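Local atomic coordinates of amoebiasin-2 (Entamoeba histolytica, PDB entry 3M86), a protein that inhibits the cysteine proteases CP1, CP2 and, to a lesser extent, CP5 by wedging three loops into the substrate-binding site. Residues A[7-12]-A[104-109]; A[25-30]-A[73-78]; A[29-34]-A[67-72]; A[38-43]-A[88-93]. All coordinates share one frame; numbering follows the deposited sequence.

From the N terminus the chain lays down strand 6-9, and contact 1 (7-12 with 104-109) closes the widest loop, setting this strand and the turn after it against strand 102-110 of the facing sheet. The other three contacts fall within that loop. Contact 2 (25-30 with 73-78) and contact 3 (29-34 with 67-72), sharing Gln29 and Leu30, close successively shorter loops from strand 25-32 to strand 70-78, contact 3 toward the inhibitory end. Contact 4 (38-43 with 88-93) closes a loop that crosses both and pairs neighbours in the other sheet. Contacts 3 and 4 together hold the roots of the BC, DE and FG loops.

Contact 1: residues A[7-12]-A[104-109]; sequences HILTEK and LTYSVV
Leu9 and Tyr106 meet with a methyl group laid on an aromatic face: CD1 of Leu9 stands 3.9 Å from the centroid of the Tyr106 ring, 14° off the ring normal, a CH-pi contact displaced toward the CG side of the ring. The two side chains run past each other in opposite directions, and CB of Leu9 therefore lies near the phenol end, 3.9 Å from CZ of Tyr106. At the far end the hydroxyl OH of Tyr106 donates a hydrogen bond of 2.8 Å to the backbone O of Thr10. That oxygen lies at the edge of the ring, in its plane, whereas the hydroxyl stands well above the carbonyl plane of Thr10, 68° out of it. With CG beside the backbone N (chi1 -51°), Tyr106 carries its ring toward Leu9 and its hydroxyl to Thr10. One residue beyond Thr10, the backbone O of Glu11 lies 3.8 Å from CD2 of Leu104. In the second shell Thr10 closes an ST turn, its OG1 accepting from the backbone N of Lys12 at 3.1 Å, and OG1 is also bonded to Glu13. The carboxylate of Glu11 turns to the backbone N of Arg31. The contact bridges the two layers of an immunoglobulin-like beta sandwich: strand 6-9 runs beside strand 25-32 in one sheet, while strand 102-110 lies between strands 17-20 and 82-91 in the other.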
loop_
_atom_site.group_PDB
_atom_site.type_symbol
_atom_site.label_atom_id
_atom_site.label_comp_id
_atom_site.label_asym_id
_atom_site.label_seq_id
_atom_site.Cartn_x
_atom_site.Cartn_y
_atom_site.Cartn_z
ATOM N N HIS A 7 2.093 -11.286 -0.478
ATOM C CA HIS A 7 0.865 -10.993 -1.207
ATOM C C HIS A 7 0.911 -9.584 -1.737
ATOM O O HIS A 7 1.118 -8.653 -0.971
ATOM C CB HIS A 7 -0.346 -11.150 -0.290
ATOM C CG HIS A 7 -0.353 -12.441 0.456
ATOM N ND1 HIS A 7 -1.093 -13.533 0.052
ATOM C CD2 HIS A 7 0.302 -12.822 1.580
ATOM C CE1 HIS A 7 -0.884 -14.532 0.890
ATOM N NE2 HIS A 7 -0.047 -14.126 1.826
ATOM N N ILE A 8 0.715 -9.443 -3.047
ATOM C CA ILE A 8 0.843 -8.133 -3.683
ATOM C C ILE A 8 -0.542 -7.516 -3.861
ATOM O O ILE A 8 -1.459 -8.160 -4.383
ATOM C CB ILE A 8 1.558 -8.236 -5.035
ATOM C CG1 ILE A 8 2.998 -8.721 -4.823
ATOM C CG2 ILE A 8 1.581 -6.865 -5.721
ATOM C CD1 ILE A 8 3.771 -8.966 -6.093
ATOM N N LEU A 9 -0.699 -6.283 -3.390
ATOM C CA LEU A 9 -1.969 -5.578 -3.538
ATOM C C LEU A 9 -1.732 -4.325 -4.358
ATOM O O LEU A 9 -0.750 -3.616 -4.142
ATOM C CB LEU A 9 -2.533 -5.198 -2.180
ATOM C CG LEU A 9 -2.943 -6.366 -1.287
ATOM C CD1 LEU A 9 -3.334 -5.881 0.084
ATOM C CD2 LEU A 9 -4.098 -7.129 -1.947
ATOM N N THR A 10 -2.631 -4.067 -5.309
ATOM C CA THR A 10 -2.555 -2.865 -6.127
ATOM C C THR A 10 -3.880 -2.112 -6.089
ATOM O O THR A 10 -4.799 -2.491 -5.371
ATOM C CB THR A 10 -2.228 -3.201 -7.595
ATOM O OG1 THR A 10 -3.390 -3.748 -8.238
ATOM C CG2 THR A 10 -1.070 -4.186 -7.675
ATOM N N GLU A 11 -3.983 -1.050 -6.876
ATOM C CA GLU A 11 -5.220 -0.283 -6.957
ATOM C C GLU A 11 -6.380 -1.190 -7.345
ATOM O O GLU A 11 -7.527 -0.953 -6.965
ATOM C CB GLU A 11 -5.084 0.822 -8.015
ATOM C CG GLU A 11 -4.099 1.942 -7.662
ATOM C CD GLU A 11 -2.665 1.672 -8.102
ATOM O OE1 GLU A 11 -1.907 2.663 -8.242
ATOM O OE2 GLU A 11 -2.291 0.486 -8.277
ATOM N N LYS A 12 -6.075 -2.222 -8.115
ATOM C CA LYS A 12 -7.119 -3.085 -8.661
ATOM C C LYS A 12 -7.792 -3.965 -7.608
ATOM O O LYS A 12 -8.889 -4.489 -7.848
ATOM C CB LYS A 12 -6.566 -3.909 -9.821
ATOM C CG LYS A 12 -6.053 -3.025 -10.965
ATOM C CD LYS A 12 -5.871 -3.805 -12.257
ATOM C CE LYS A 12 -7.201 -4.302 -12.777
ATOM N NZ LYS A 12 -7.042 -5.064 -14.042
ATOM N N LEU A 104 -8.306 3.646 -1.173
ATOM C CA LEU A 104 -8.269 2.194 -1.281
ATOM C C LEU A 104 -8.509 1.601 0.100
ATOM O O LEU A 104 -8.072 2.161 1.104
ATOM C CB LEU A 104 -6.919 1.721 -1.811
ATOM C CG LEU A 104 -6.478 2.256 -3.176
ATOM C CD1 LEU A 104 -5.004 1.917 -3.419
ATOM C CD2 LEU A 104 -7.361 1.718 -4.305
ATOM N N THR A 105 -9.217 0.480 0.143
ATOM C CA THR A 105 -9.474 -0.212 1.397
ATOM C C THR A 105 -9.188 -1.692 1.207
ATOM O O THR A 105 -9.617 -2.292 0.221
ATOM C CB THR A 105 -10.940 -0.035 1.851
ATOM O OG1 THR A 105 -11.245 1.364 1.966
ATOM C CG2 THR A 105 -11.162 -0.706 3.194
ATOM N N TYR A 106 -8.443 -2.281 2.136
ATOM C CA TYR A 106 -8.215 -3.715 2.113
ATOM C C TYR A 106 -8.531 -4.318 3.488
ATOM O O TYR A 106 -8.223 -3.730 4.517
ATOM C CB TYR A 106 -6.761 -4.046 1.786
ATOM C CG TYR A 106 -6.164 -3.381 0.569
ATOM C CD1 TYR A 106 -6.617 -3.678 -0.711
ATOM C CD2 TYR A 106 -5.100 -2.502 0.704
ATOM C CE1 TYR A 106 -6.041 -3.083 -1.830
ATOM C CE2 TYR A 106 -4.525 -1.903 -0.408
ATOM C CZ TYR A 106 -4.990 -2.204 -1.660
ATOM O OH TYR A 106 -4.404 -1.625 -2.755
ATOM N N SER A 107 -9.136 -5.496 3.494
ATOM C CA SER A 107 -9.374 -6.232 4.723
ATOM C C SER A 107 -8.380 -7.380 4.765
ATOM O O SER A 107 -8.273 -8.149 3.814
ATOM C CB SER A 107 -10.799 -6.779 4.740
ATOM O OG SER A 107 -11.736 -5.723 4.673
ATOM N N VAL A 108 -7.632 -7.490 5.854
ATOM C CA VAL A 108 -6.624 -8.527 5.945
ATOM C C VAL A 108 -6.821 -9.352 7.209
ATOM O O VAL A 108 -6.805 -8.820 8.317
ATOM C CB VAL A 108 -5.201 -7.957 5.913
ATOM C CG1 VAL A 108 -4.182 -9.097 6.083
ATOM C CG2 VAL A 108 -4.963 -7.176 4.613
ATOM N N VAL A 109 -7.045 -10.647 7.028
ATOM C CA VAL A 109 -7.169 -11.572 8.137
ATOM C C VAL A 109 -5.859 -12.323 8.279
ATOM O O VAL A 109 -5.421 -13.002 7.352
ATOM C CB VAL A 109 -8.298 -12.593 7.889
ATOM C CG1 VAL A 109 -8.424 -13.549 9.071
ATOM C CG2 VAL A 109 -9.615 -11.876 7.622
#

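Contact 2: residues A[25-30]-A[73-78]; sequences LIKIQL and EIQLKP
Lys27 lies alongside Gln75, both pointing the same way from the outer face of the sheet, and its CE sits 3.4 Å from the amide carbon CD of Gln75. Extended beyond CG, the lysine chain carries NZ to a water that accepts from it and donates to OE2 of Glu73, joining two charges whose own atoms, NZ and OE2, stay 4.5 Å apart. The same OE2 receives a 2.7 Å hydrogen bond from NE2 of Gln29 on its anti lone pair, with the amide and carboxylate planes nearly coplanar. The other oxygen, OE1, takes NE2 of Gln75 at 2.8 Å from above the carboxylate plane. Bonds to both oxygens should restrict the carboxylate's rotation and probably favour its charged form. Beneath this polar face the antiparallel backbones pair at Ile26 with Leu76 and at Ile28 with Ile74, each pair joined by two hydrogen bonds. Their apolar side chains point to the opposite face, where CD1 of Ile28 meets CD1 of Leu76 at 4.3 Å. These are the two central strands of their sheet, flanked by strands 6-9 and 49-58, and the isoleucine and leucine face packs on strands 39-43, 82-91 and 102-110 of the facing sheet.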
loop_
_atom_site.group_PDB
_atom_site.type_symbol
_atom_site.label_atom_id
_atom_site.label_comp_id
_atom_site.label_asym_id
_atom_site.label_seq_id
_atom_site.Cartn_x
_atom_site.Cartn_y
_atom_site.Cartn_z
ATOM N N LEU A 25 3.954 -11.742 4.216
ATOM C CA LEU A 25 4.184 -10.316 4.021
ATOM C C LEU A 25 3.155 -9.756 3.065
ATOM O O LEU A 25 2.737 -10.451 2.141
ATOM C CB LEU A 25 5.574 -10.058 3.440
ATOM C CG LEU A 25 6.813 -10.122 4.327
ATOM C CD1 LEU A 25 8.042 -9.875 3.471
ATOM C CD2 LEU A 25 6.719 -9.088 5.441
ATOM N N ILE A 26 2.757 -8.505 3.285
ATOM C CA ILE A 26 1.909 -7.784 2.338
ATOM C C ILE A 26 2.752 -6.732 1.650
ATOM O O ILE A 26 3.490 -6.001 2.308
ATOM C CB ILE A 26 0.750 -7.098 3.054
ATOM C CG1 ILE A 26 -0.193 -8.146 3.640
ATOM C CG2 ILE A 26 -0.028 -6.173 2.089
ATOM C CD1 ILE A 26 -1.162 -7.588 4.633
ATOM N N LYS A 27 2.665 -6.686 0.324
ATOM C CA LYS A 27 3.347 -5.644 -0.450
ATOM C C LYS A 27 2.312 -4.886 -1.250
ATOM O O LYS A 27 1.745 -5.419 -2.194
ATOM C CB LYS A 27 4.411 -6.226 -1.398
ATOM C CG LYS A 27 5.698 -6.732 -0.744
ATOM C CD LYS A 27 6.791 -6.951 -1.807
ATOM C CE LYS A 27 8.040 -7.585 -1.210
ATOM N NZ LYS A 27 9.071 -7.902 -2.245
ATOM N N ILE A 28 2.071 -3.638 -0.855
ATOM C CA ILE A 28 1.137 -2.764 -1.547
ATOM C C ILE A 28 1.958 -1.985 -2.561
ATOM O O ILE A 28 2.893 -1.273 -2.190
ATOM C CB ILE A 28 0.472 -1.815 -0.555
ATOM C CG1 ILE A 28 -0.319 -2.638 0.477
ATOM C CG2 ILE A 28 -0.438 -0.809 -1.287
ATOM C CD1 ILE A 28 -0.711 -1.860 1.716
ATOM N N GLN A 29 1.616 -2.136 -3.833
ATOM C CA GLN A 29 2.383 -1.543 -4.922
ATOM C C GLN A 29 1.445 -0.667 -5.741
ATOM O O GLN A 29 0.523 -1.176 -6.382
ATOM C CB GLN A 29 2.995 -2.638 -5.798
ATOM C CG GLN A 29 4.074 -3.436 -5.060
ATOM C CD GLN A 29 4.804 -4.423 -5.961
ATOM O OE1 GLN A 29 4.338 -4.752 -7.052
ATOM N NE2 GLN A 29 5.955 -4.903 -5.500
ATOM N N LEU A 30 1.673 0.641 -5.670
ATOM C CA LEU A 30 0.754 1.620 -6.249
ATOM C C LEU A 30 1.524 2.572 -7.139
ATOM O O LEU A 30 2.700 2.827 -6.914
ATOM C CB LEU A 30 0.082 2.429 -5.131
ATOM C CG LEU A 30 -0.606 1.587 -4.051
ATOM C CD1 LEU A 30 -1.103 2.495 -2.931
ATOM C CD2 LEU A 30 -1.758 0.780 -4.654
ATOM N N GLU A 73 5.811 1.502 -2.853
ATOM C CA GLU A 73 5.678 0.142 -2.388
ATOM C C GLU A 73 5.797 0.142 -0.881
ATOM O O GLU A 73 6.794 0.604 -0.329
ATOM C CB GLU A 73 6.749 -0.763 -2.985
ATOM C CG GLU A 73 6.620 -2.163 -2.427
ATOM C CD GLU A 73 7.804 -3.035 -2.738
ATOM O OE1 GLU A 73 8.857 -2.868 -2.082
ATOM O OE2 GLU A 73 7.677 -3.894 -3.632
ATOM N N ILE A 74 4.759 -0.359 -0.224
ATOM C CA ILE A 74 4.723 -0.398 1.229
ATOM C C ILE A 74 4.630 -1.858 1.629
ATOM O O ILE A 74 3.714 -2.560 1.207
ATOM C CB ILE A 74 3.495 0.340 1.786
ATOM C CG1 ILE A 74 3.540 1.818 1.376
ATOM C CG2 ILE A 74 3.454 0.214 3.300
ATOM C CD1 ILE A 74 2.205 2.530 1.480
ATOM N N GLN A 75 5.591 -2.324 2.415
ATOM C CA GLN A 75 5.574 -3.716 2.843
ATOM C C GLN A 75 5.228 -3.804 4.317
ATOM O O GLN A 75 5.837 -3.112 5.145
ATOM C CB GLN A 75 6.924 -4.373 2.596
ATOM C CG GLN A 75 7.389 -4.304 1.159
ATOM C CD GLN A 75 8.702 -5.038 0.976
ATOM O OE1 GLN A 75 9.008 -5.974 1.718
ATOM N NE2 GLN A 75 9.486 -4.617 0.002
ATOM N N LEU A 76 4.255 -4.656 4.646
ATOM C CA LEU A 76 3.804 -4.806 6.028
ATOM C C LEU A 76 3.973 -6.236 6.508
ATOM O O LEU A 76 3.631 -7.188 5.799
ATOM C CB LEU A 76 2.320 -4.458 6.157
ATOM C CG LEU A 76 1.932 -3.040 5.745
ATOM C CD1 LEU A 76 0.414 -2.902 5.745
ATOM C CD2 LEU A 76 2.582 -2.060 6.705
ATOM N N LYS A 77 4.492 -6.381 7.713
ATOM C CA LYS A 77 4.689 -7.711 8.267
ATOM C C LYS A 77 3.813 -7.846 9.496
ATOM O O LYS A 77 3.840 -6.993 10.365
ATOM C CB LYS A 77 6.154 -7.894 8.660
ATOM C CG LYS A 77 6.466 -9.289 9.200
ATOM C CD LYS A 77 7.954 -9.445 9.482
ATOM C CE LYS A 77 8.265 -10.827 10.037
ATOM N NZ LYS A 77 9.724 -11.010 10.275
ATOM N N PRO A 78 3.034 -8.925 9.588
ATOM C CA PRO A 78 2.204 -9.080 10.790
ATOM C C PRO A 78 3.018 -9.108 12.086
ATOM O O PRO A 78 4.062 -9.764 12.159
ATOM C CB PRO A 78 1.556 -10.453 10.587
ATOM C CG PRO A 78 1.547 -10.651 9.124
ATOM C CD PRO A 78 2.796 -9.994 8.599
HETATM O O HOH W 1 9.861 -5.413 -3.728
#

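Contact 3: residues A[29-34]-A[67-72]; sequences QLRTNP and GFPSIR
The two strand ends run antiparallel at 142°, with Leu30 opposite Arg72 and Thr32 opposite Ser70 as hydrogen-bonded pairs. Four backbone bonds join them, the shortest, Arg72 N to Leu30 O, at 2.7 Å. At the non-hydrogen-bonded pair Arg31 and Ile71 lie side by side: CD1 of Ile71 sits over the centre of one guanidinium face, 4.0 Å from CZ of Arg31. The bend of Arg31 at chi2 (-40°) turns its chain over Ile71, with CD 3.7 Å from CG1 of the isoleucine. Here the beta sandwich gives way to inhibitory loops: Asn33 and Pro34 begin the BC loop, whose interaction is with the protease's catalytic cysteine and histidine, and Phe68 and Pro69 end the DE loop, with a cis peptide before Pro69. Between the two loops the amide of Asn33 meets the edge of the Phe68 ring, ND2 3.5 Å from CE1, the planes 73° apart. Asn33 OD1 is bonded to Ser35 within its own loop. On the face away from Arg31 and Ile71, CG2 of Thr32 rests 3.9 Å from CB of Ser70, and the guanidinium of Arg72 leads away to Asp54 and the backbone O of Trp40.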
loop_
_atom_site.group_PDB
_atom_site.type_symbol
_atom_site.label_atom_id
_atom_site.label_comp_id
_atom_site.label_asym_id
_atom_site.label_seq_id
_atom_site.Cartn_x
_atom_site.Cartn_y
_atom_site.Cartn_z
ATOM N N GLN A 29 1.616 -2.136 -3.833
ATOM C CA GLN A 29 2.383 -1.543 -4.922
ATOM C C GLN A 29 1.445 -0.667 -5.741
ATOM O O GLN A 29 0.523 -1.176 -6.382
ATOM C CB GLN A 29 2.995 -2.638 -5.798
ATOM C CG GLN A 29 4.074 -3.436 -5.060
ATOM C CD GLN A 29 4.804 -4.423 -5.961
ATOM O OE1 GLN A 29 4.338 -4.752 -7.052
ATOM N NE2 GLN A 29 5.955 -4.903 -5.500
ATOM N N LEU A 30 1.673 0.641 -5.670
ATOM C CA LEU A 30 0.754 1.620 -6.249
ATOM C C LEU A 30 1.524 2.572 -7.139
ATOM O O LEU A 30 2.700 2.827 -6.914
ATOM C CB LEU A 30 0.082 2.429 -5.131
ATOM C CG LEU A 30 -0.606 1.587 -4.051
ATOM C CD1 LEU A 30 -1.103 2.495 -2.931
ATOM C CD2 LEU A 30 -1.758 0.780 -4.654
ATOM N N ARG A 31 0.862 3.125 -8.146
ATOM C CA ARG A 31 1.504 4.169 -8.932
ATOM C C ARG A 31 1.251 5.527 -8.285
ATOM O O ARG A 31 0.232 5.763 -7.635
ATOM C CB ARG A 31 1.037 4.176 -10.396
ATOM C CG ARG A 31 1.382 2.904 -11.201
ATOM C CD ARG A 31 2.772 2.350 -10.907
ATOM N NE ARG A 31 3.151 1.272 -11.828
ATOM C CZ ARG A 31 3.118 -0.030 -11.544
ATOM N NH1 ARG A 31 2.721 -0.465 -10.352
ATOM N NH2 ARG A 31 3.495 -0.908 -12.464
ATOM N N THR A 32 2.189 6.431 -8.489
ATOM C CA THR A 32 2.129 7.733 -7.849
ATOM C C THR A 32 2.874 8.751 -8.702
ATOM O O THR A 32 3.705 8.380 -9.528
ATOM C CB THR A 32 2.694 7.656 -6.400
ATOM O OG1 THR A 32 2.568 8.932 -5.768
ATOM C CG2 THR A 32 4.166 7.248 -6.412
ATOM N N ASN A 33 2.539 10.031 -8.544
ATOM C CA ASN A 33 3.192 11.099 -9.314
ATOM C C ASN A 33 3.637 12.208 -8.395
ATOM O O ASN A 33 2.926 13.187 -8.202
ATOM C CB ASN A 33 2.221 11.664 -10.345
ATOM C CG ASN A 33 2.827 12.770 -11.171
ATOM O OD1 ASN A 33 4.031 13.016 -11.114
ATOM N ND2 ASN A 33 1.988 13.454 -11.952
ATOM N N PRO A 34 4.836 12.056 -7.820
ATOM C CA PRO A 34 5.331 12.973 -6.787
ATOM C C PRO A 34 5.469 14.404 -7.285
ATOM O O PRO A 34 5.435 15.330 -6.478
ATOM C CB PRO A 34 6.725 12.420 -6.455
ATOM C CG PRO A 34 6.751 11.048 -6.959
ATOM C CD PRO A 34 5.778 10.960 -8.099
ATOM N N GLY A 67 10.571 8.150 -16.420
ATOM C CA GLY A 67 10.753 8.707 -15.090
ATOM C C GLY A 67 9.415 8.922 -14.409
ATOM O O GLY A 67 9.340 9.167 -13.205
ATOM N N PHE A 68 8.357 8.827 -15.205
ATOM C CA PHE A 68 6.984 8.978 -14.740
ATOM C C PHE A 68 6.166 7.820 -15.304
ATOM O O PHE A 68 6.375 7.420 -16.452
ATOM C CB PHE A 68 6.417 10.315 -15.233
ATOM C CG PHE A 68 4.911 10.363 -15.269
ATOM C CD1 PHE A 68 4.191 10.865 -14.194
ATOM C CD2 PHE A 68 4.217 9.902 -16.379
ATOM C CE1 PHE A 68 2.805 10.905 -14.222
ATOM C CE2 PHE A 68 2.836 9.937 -16.410
ATOM C CZ PHE A 68 2.127 10.443 -15.331
ATOM N N PRO A 69 5.250 7.257 -14.497
ATOM C CA PRO A 69 5.011 7.640 -13.103
ATOM C C PRO A 69 6.042 7.010 -12.184
ATOM O O PRO A 69 7.044 6.440 -12.623
ATOM C CB PRO A 69 3.646 7.023 -12.813
ATOM C CG PRO A 69 3.634 5.790 -13.638
ATOM C CD PRO A 69 4.397 6.128 -14.905
ATOM N N SER A 70 5.782 7.109 -10.894
ATOM C CA SER A 70 6.635 6.445 -9.927
ATOM C C SER A 70 5.837 5.319 -9.295
ATOM O O SER A 70 4.612 5.216 -9.481
ATOM C CB SER A 70 7.127 7.433 -8.876
ATOM O OG SER A 70 7.899 8.455 -9.495
ATOM N N ILE A 71 6.541 4.476 -8.558
ATOM C CA ILE A 71 5.925 3.372 -7.853
ATOM C C ILE A 71 6.136 3.535 -6.365
ATOM O O ILE A 71 7.268 3.736 -5.911
ATOM C CB ILE A 71 6.535 2.033 -8.295
ATOM C CG1 ILE A 71 6.311 1.841 -9.799
ATOM C CG2 ILE A 71 5.942 0.892 -7.488
ATOM C CD1 ILE A 71 6.870 0.536 -10.326
ATOM N N ARG A 72 5.041 3.443 -5.614
ATOM C CA ARG A 72 5.093 3.418 -4.151
ATOM C C ARG A 72 4.912 1.989 -3.693
ATOM O O ARG A 72 3.977 1.319 -4.108
ATOM C CB ARG A 72 3.974 4.278 -3.575
ATOM C CG ARG A 72 3.894 4.259 -2.054
ATOM C CD ARG A 72 5.005 5.075 -1.420
ATOM N NE ARG A 72 4.909 5.120 0.049
ATOM C CZ ARG A 72 4.111 5.941 0.731
ATOM N NH1 ARG A 72 3.323 6.806 0.089
ATOM N NH2 ARG A 72 4.099 5.900 2.064
#

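Contact 4: residues A[38-43]-A[88-93]; sequences YAWNIE and LGYSRP
Tyr38 crosses the neighbouring strand from its first carbon onward. Its CB lies over one face of the Tyr90 ring, 3.7 Å from the centroid, a CH-pi contact offset toward the rim. CG still skirts that ring, 3.7 Å from CE2 of Tyr90. The two ring planes are nearly parallel, 13° apart, yet slid so far that they barely overlap. On one flank CD1 of Tyr38 comes 3.4 Å from the backbone C of Ser91. Over the centre of the Tyr38 ring sits CG of Arg92, 3.7 Å from the centroid and almost exactly on the ring normal. The arginine then runs extended across the ring, bringing CE2 of Tyr38 beneath the middle of the guanidinium, 3.4 Å from CZ, with the planes tilted by 36°. At the tip, OH of Tyr38 approaches NH1 of Arg92 at 3.6 Å. The guanidinium is steered by NE, which donates to the backbone O of Thr36 in the BC loop. Tyr90 in turn places CB over the six-membered ring of Trp40, completing an aromatic cluster; CG anti to the backbone N (chi1 -170°) swings its ring between Trp40 and Tyr38. The hydroxyl of Tyr90 bonds to Asn33 N, and Trp40 NE1 to Arg31 O, so the cluster ties the BC loop root to the sheet. Ala39 with Ser91 and Asn41 with Gly89 are antiparallel hydrogen-bonded pairs. Strand 39-43 forms the edge of its sheet, with strand 82-91 beside it and strand 102-110 beyond, while Trp40 and Ile42 pack against strand 25-32 of the facing sheet.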
loop_
_atom_site.group_PDB
_atom_site.type_symbol
_atom_site.label_atom_id
_atom_site.label_comp_id
_atom_site.label_asym_id
_atom_site.label_seq_id
_atom_site.Cartn_x
_atom_site.Cartn_y
_atom_site.Cartn_z
ATOM N N TYR A 38 1.075 15.106 -4.732
ATOM C CA TYR A 38 0.255 14.035 -4.153
ATOM C C TYR A 38 1.115 12.900 -3.627
ATOM O O TYR A 38 2.214 12.650 -4.130
ATOM C CB TYR A 38 -0.744 13.460 -5.167
ATOM C CG TYR A 38 -1.938 14.354 -5.397
ATOM C CD1 TYR A 38 -3.070 14.245 -4.602
ATOM C CD2 TYR A 38 -1.926 15.318 -6.400
ATOM C CE1 TYR A 38 -4.161 15.070 -4.804
ATOM C CE2 TYR A 38 -3.008 16.144 -6.606
ATOM C CZ TYR A 38 -4.121 16.017 -5.807
ATOM O OH TYR A 38 -5.196 16.848 -6.022
ATOM N N ALA A 39 0.604 12.214 -2.611
ATOM C CA ALA A 39 1.247 10.997 -2.120
ATOM C C ALA A 39 0.199 10.109 -1.477
ATOM O O ALA A 39 -0.850 10.586 -1.044
ATOM C CB ALA A 39 2.345 11.326 -1.120
ATOM N N TRP A 40 0.479 8.810 -1.427
ATOM C CA TRP A 40 -0.407 7.882 -0.753
ATOM C C TRP A 40 -0.142 7.964 0.733
ATOM O O TRP A 40 1.010 8.012 1.163
ATOM C CB TRP A 40 -0.161 6.455 -1.236
ATOM C CG TRP A 40 -0.633 6.221 -2.642
ATOM C CD1 TRP A 40 0.125 6.220 -3.781
ATOM C CD2 TRP A 40 -1.963 5.943 -3.044
ATOM N NE1 TRP A 40 -0.662 5.959 -4.871
ATOM C CE2 TRP A 40 -1.955 5.780 -4.451
ATOM C CE3 TRP A 40 -3.170 5.806 -2.352
ATOM C CZ2 TRP A 40 -3.104 5.488 -5.176
ATOM C CZ3 TRP A 40 -4.316 5.504 -3.074
ATOM C CH2 TRP A 40 -4.277 5.352 -4.472
ATOM N N ASN A 41 -1.214 8.020 1.514
ATOM C CA ASN A 41 -1.089 7.985 2.965
ATOM C C ASN A 41 -1.731 6.691 3.413
ATOM O O ASN A 41 -2.822 6.357 2.955
ATOM C CB ASN A 41 -1.830 9.176 3.574
ATOM C CG ASN A 41 -1.566 9.334 5.056
ATOM O OD1 ASN A 41 -0.416 9.376 5.492
ATOM N ND2 ASN A 41 -2.634 9.442 5.837
ATOM N N ILE A 42 -1.061 5.950 4.285
ATOM C CA ILE A 42 -1.602 4.676 4.746
ATOM C C ILE A 42 -2.031 4.711 6.212
ATOM O O ILE A 42 -1.361 5.305 7.068
ATOM C CB ILE A 42 -0.601 3.528 4.507
ATOM C CG1 ILE A 42 -1.248 2.176 4.796
ATOM C CG2 ILE A 42 0.670 3.722 5.352
ATOM C CD1 ILE A 42 -0.398 0.991 4.388
ATOM N N GLU A 43 -3.176 4.094 6.484
ATOM C CA GLU A 43 -3.659 3.926 7.843
ATOM C C GLU A 43 -3.782 2.438 8.085
ATOM O O GLU A 43 -4.463 1.727 7.342
ATOM C CB GLU A 43 -5.012 4.613 8.040
ATOM N N LEU A 88 -5.865 3.419 2.345
ATOM C CA LEU A 88 -4.914 4.335 1.703
ATOM C C LEU A 88 -5.685 5.488 1.076
ATOM O O LEU A 88 -6.775 5.292 0.540
ATOM C CB LEU A 88 -4.154 3.638 0.573
ATOM C CG LEU A 88 -3.144 2.481 0.658
ATOM C CD1 LEU A 88 -1.758 2.915 1.131
ATOM C CD2 LEU A 88 -3.670 1.284 1.421
ATOM N N GLY A 89 -5.111 6.680 1.126
ATOM C CA GLY A 89 -5.686 7.817 0.431
ATOM C C GLY A 89 -4.606 8.509 -0.370
ATOM O O GLY A 89 -3.486 8.657 0.104
ATOM N N TYR A 90 -4.932 8.912 -1.594
ATOM C CA TYR A 90 -3.987 9.653 -2.412
ATOM C C TYR A 90 -4.366 11.112 -2.307
ATOM O O TYR A 90 -5.407 11.523 -2.816
ATOM C CB TYR A 90 -4.111 9.186 -3.849
ATOM C CG TYR A 90 -3.047 9.664 -4.812
ATOM C CD1 TYR A 90 -1.727 9.237 -4.708
ATOM C CD2 TYR A 90 -3.384 10.505 -5.863
ATOM C CE1 TYR A 90 -0.763 9.662 -5.621
ATOM C CE2 TYR A 90 -2.435 10.919 -6.778
ATOM C CZ TYR A 90 -1.139 10.486 -6.661
ATOM O OH TYR A 90 -0.219 10.923 -7.586
ATOM N N SER A 91 -3.531 11.896 -1.635
ATOM C CA SER A 91 -3.868 13.289 -1.354
ATOM C C SER A 91 -2.650 14.200 -1.269
ATOM O O SER A 91 -1.513 13.735 -1.300
ATOM C CB SER A 91 -4.630 13.379 -0.038
ATOM O OG SER A 91 -3.741 13.183 1.044
ATOM N N ARG A 92 -2.905 15.502 -1.151
ATOM C CA ARG A 92 -1.850 16.492 -0.931
ATOM C C ARG A 92 -1.785 16.860 0.545
ATOM O O ARG A 92 -2.779 17.291 1.119
ATOM C CB ARG A 92 -2.106 17.764 -1.737
ATOM C CG ARG A 92 -1.781 17.659 -3.203
ATOM C CD ARG A 92 -1.766 19.027 -3.836
ATOM N NE ARG A 92 -1.340 18.967 -5.226
ATOM C CZ ARG A 92 -2.067 19.391 -6.251
ATOM N NH1 ARG A 92 -3.264 19.925 -6.045
ATOM N NH2 ARG A 92 -1.592 19.285 -7.485
ATOM N N PRO A 93 -0.601 16.716 1.147
ATOM C CA PRO A 93 -0.367 16.861 2.589
ATOM C C PRO A 93 -0.967 18.129 3.184
ATOM O O PRO A 93 -1.777 18.044 4.107
ATOM C CB PRO A 93 1.162 16.911 2.696
ATOM C CG PRO A 93 1.638 17.247 1.323
ATOM C CD PRO A 93 0.660 16.607 0.399
#